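Putative Acetyltransferase (Pyrococcus horikoshii, PDB 3DDD) probably transfers an acyl group from acyl-coenzyme A to an unidentified acceptor as a GNAT-family acetyltransferase, and binds coenzyme A. Local coordinates at residues L150-I155 and I254-Q259. Numbering follows the deposited sequence. Where two conformers were deposited one is given.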
loop_
_atom_site.group_PDB
_atom_site.type_symbol
_atom_site.label_atom_id
_atom_site.label_comp_id
_atom_site.label_asym_id
_atom_site.label_seq_id
_atom_site.Cartn_x
_atom_site.Cartn_y
_atom_site.Cartn_z
ATOM N N LEU A 150 5.062 10.444 13.683
ATOM C CA LEU A 150 4.440 11.394 14.587
ATOM C C LEU A 150 5.162 11.212 15.928
ATOM O O LEU A 150 5.188 10.113 16.461
ATOM C CB LEU A 150 2.932 11.071 14.728
ATOM C CG LEU A 150 2.047 10.952 13.472
ATOM C CD1 LEU A 150 0.601 10.539 13.797
ATOM C CD2 LEU A 150 2.062 12.226 12.658
HETATM N N MSE A 151 5.802 12.262 16.419
HETATM C CA MSE A 151 6.803 12.112 17.477
HETATM C C MSE A 151 6.264 12.392 18.868
HETATM O O MSE A 151 6.641 11.703 19.800
HETATM C CB MSE A 151 8.011 13.020 17.229
HETATM C CG MSE A 151 8.760 12.786 15.894
HETATM SE SE MSE A 151 9.099 10.925 15.439
HETATM C CE MSE A 151 10.322 10.519 16.917
ATOM N N GLU A 152 5.387 13.388 19.005
ATOM C CA GLU A 152 4.915 13.799 20.316
ATOM C C GLU A 152 3.409 13.904 20.412
ATOM O O GLU A 152 2.742 14.318 19.466
ATOM C CB GLU A 152 5.558 15.128 20.730
ATOM C CG GLU A 152 7.072 14.972 20.884
ATOM C CD GLU A 152 7.736 16.167 21.521
ATOM O OE1 GLU A 152 7.292 16.606 22.619
ATOM O OE2 GLU A 152 8.725 16.631 20.911
ATOM N N ARG A 153 2.903 13.532 21.584
ATOM C CA ARG A 153 1.478 13.592 21.914
ATOM C C ARG A 153 1.081 15.057 22.137
ATOM O O ARG A 153 1.587 15.715 23.055
ATOM C CB ARG A 153 1.223 12.762 23.185
ATOM C CG ARG A 153 -0.223 12.651 23.649
ATOM C CD ARG A 153 -0.353 12.198 25.131
ATOM N NE ARG A 153 -1.577 12.763 25.703
ATOM C CZ ARG A 153 -1.650 13.841 26.482
ATOM N NH1 ARG A 153 -0.552 14.482 26.885
ATOM N NH2 ARG A 153 -2.842 14.270 26.887
ATOM N N PRO A 154 0.195 15.589 21.283
ATOM C CA PRO A 154 -0.376 16.902 21.615
ATOM C C PRO A 154 -1.108 16.874 22.969
ATOM O O PRO A 154 -1.761 15.900 23.309
ATOM C CB PRO A 154 -1.350 17.155 20.465
ATOM C CG PRO A 154 -0.860 16.367 19.366
ATOM C CD PRO A 154 -0.323 15.086 19.997
ATOM N N ILE A 155 -0.960 17.934 23.741
ATOM C CA ILE A 155 -1.655 18.090 25.016
ATOM C C ILE A 155 -3.015 18.677 24.685
ATOM O O ILE A 155 -3.170 19.885 24.553
ATOM C CB ILE A 155 -0.894 19.056 25.940
ATOM C CG1 ILE A 155 0.499 18.520 26.248
ATOM C CG2 ILE A 155 -1.651 19.310 27.234
ATOM C CD1 ILE A 155 1.281 19.466 27.122
ATOM N N ILE A 254 1.073 19.396 14.701
ATOM C CA ILE A 254 0.996 19.398 16.183
ATOM C C ILE A 254 1.669 18.161 16.818
ATOM O O ILE A 254 1.888 18.117 18.032
ATOM C CB ILE A 254 -0.466 19.541 16.716
ATOM C CG1 ILE A 254 -1.384 18.462 16.116
ATOM C CG2 ILE A 254 -0.985 20.928 16.409
ATOM C CD1 ILE A 254 -2.747 18.410 16.745
ATOM N N PHE A 255 1.984 17.165 15.997
ATOM C CA PHE A 255 2.688 15.972 16.462
ATOM C C PHE A 255 4.208 16.125 16.284
ATOM O O PHE A 255 4.957 15.207 16.543
ATOM C CB PHE A 255 2.185 14.739 15.698
ATOM C CG PHE A 255 0.734 14.403 15.959
ATOM C CD1 PHE A 255 -0.276 14.957 15.199
ATOM C CD2 PHE A 255 0.394 13.481 16.936
ATOM C CE1 PHE A 255 -1.609 14.629 15.429
ATOM C CE2 PHE A 255 -0.929 13.143 17.190
ATOM C CZ PHE A 255 -1.939 13.726 16.432
ATOM N N LYS A 256 4.660 17.275 15.800
ATOM C CA LYS A 256 6.077 17.517 15.615
ATOM C C LYS A 256 6.630 16.410 14.748
ATOM O O LYS A 256 7.525 15.675 15.161
ATOM C CB LYS A 256 6.798 17.508 16.965
ATOM C CG LYS A 256 6.162 18.365 18.064
ATOM C CD LYS A 256 6.794 19.690 18.172
ATOM C CE LYS A 256 6.167 20.510 19.324
ATOM N NZ LYS A 256 7.044 20.592 20.513
ATOM N N PRO A 257 6.103 16.278 13.538
ATOM C CA PRO A 257 6.402 15.096 12.751
ATOM C C PRO A 257 7.830 15.035 12.197
ATOM O O PRO A 257 8.508 16.038 12.091
ATOM C CB PRO A 257 5.379 15.179 11.615
ATOM C CG PRO A 257 5.180 16.593 11.409
ATOM C CD PRO A 257 5.243 17.215 12.802
ATOM N N SER A 258 8.255 13.837 11.833
ATOM C CA SER A 258 9.563 13.593 11.278
ATOM C C SER A 258 9.334 12.886 9.961
ATOM O O SER A 258 8.714 11.818 9.918
ATOM C CB SER A 258 10.362 12.715 12.239
ATOM O OG SER A 258 11.587 12.292 11.677
ATOM N N GLN A 259 9.801 13.481 8.865
ATOM C CA GLN A 259 9.581 12.862 7.569
ATOM C C GLN A 259 10.420 11.605 7.404
ATOM O O GLN A 259 11.630 11.654 7.526
ATOM C CB GLN A 259 9.896 13.806 6.420
ATOM C CG GLN A 259 9.607 13.103 5.070
ATOM C CD GLN A 259 9.912 13.940 3.874
ATOM O OE1 GLN A 259 9.541 15.119 3.807
ATOM N NE2 GLN A 259 10.562 13.332 2.890
#
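The ring of Phe255 is sandwiched between Pro154 on one face and Leu150 on the other. Pro154 CG stands over the ring centre, 3.9 Å from the centroid and only 12° off the normal, a CH-pi contact suited to proline, whose compact, rigid aliphatic ring offers a C-H surface to the phenyl face. Its CD lies 3.5 Å from Phe255 CE2. On the opposite face Leu150 brings CD1 over the plane, offset toward the rim, while its CB meets Phe255 CB at 3.9 Å. With chi1 at -65°, Phe255 CG is anti to the carbonyl carbon and beside the backbone N, which directs the ring between Leu150 and Pro154. Met151 N and Glu152 N both donate to Phe255 O, at 3.1 Å each, from opposite faces of the carbonyl plane; the bond from Glu152 is the straighter, with 160° at the hydrogen. This double grip fastens the loop that follows strand 140-149 to the turn leading from helix 246-252 into strand 258-267. The two strands pair antiparallel, and segment 254-259 belongs to the second GNAT domain, here away from the coenzyme A site. Helix 221-233 adds Leu228 and Phe232 to the surroundings of Phe255, so that a large flat apolar residue fits here. An alanine here is likely to open a gap between Pro154 and Leu150 and take away the proline's aromatic partner. The Pro154 and Ile254 side chains cross at about a right angle, Pro154 CG 3.8 Å from Ile254 CD1. Farther along, the bent side chain of selenomethionine Met151 runs its CG 3.2 Å from Lys256 O before its selenium meets Ser258 CB at 3.9 Å. At the exposed side, Glu152 OE2 and Lys256 NZ are 4.3 Å apart, an attraction too long for a salt bridge.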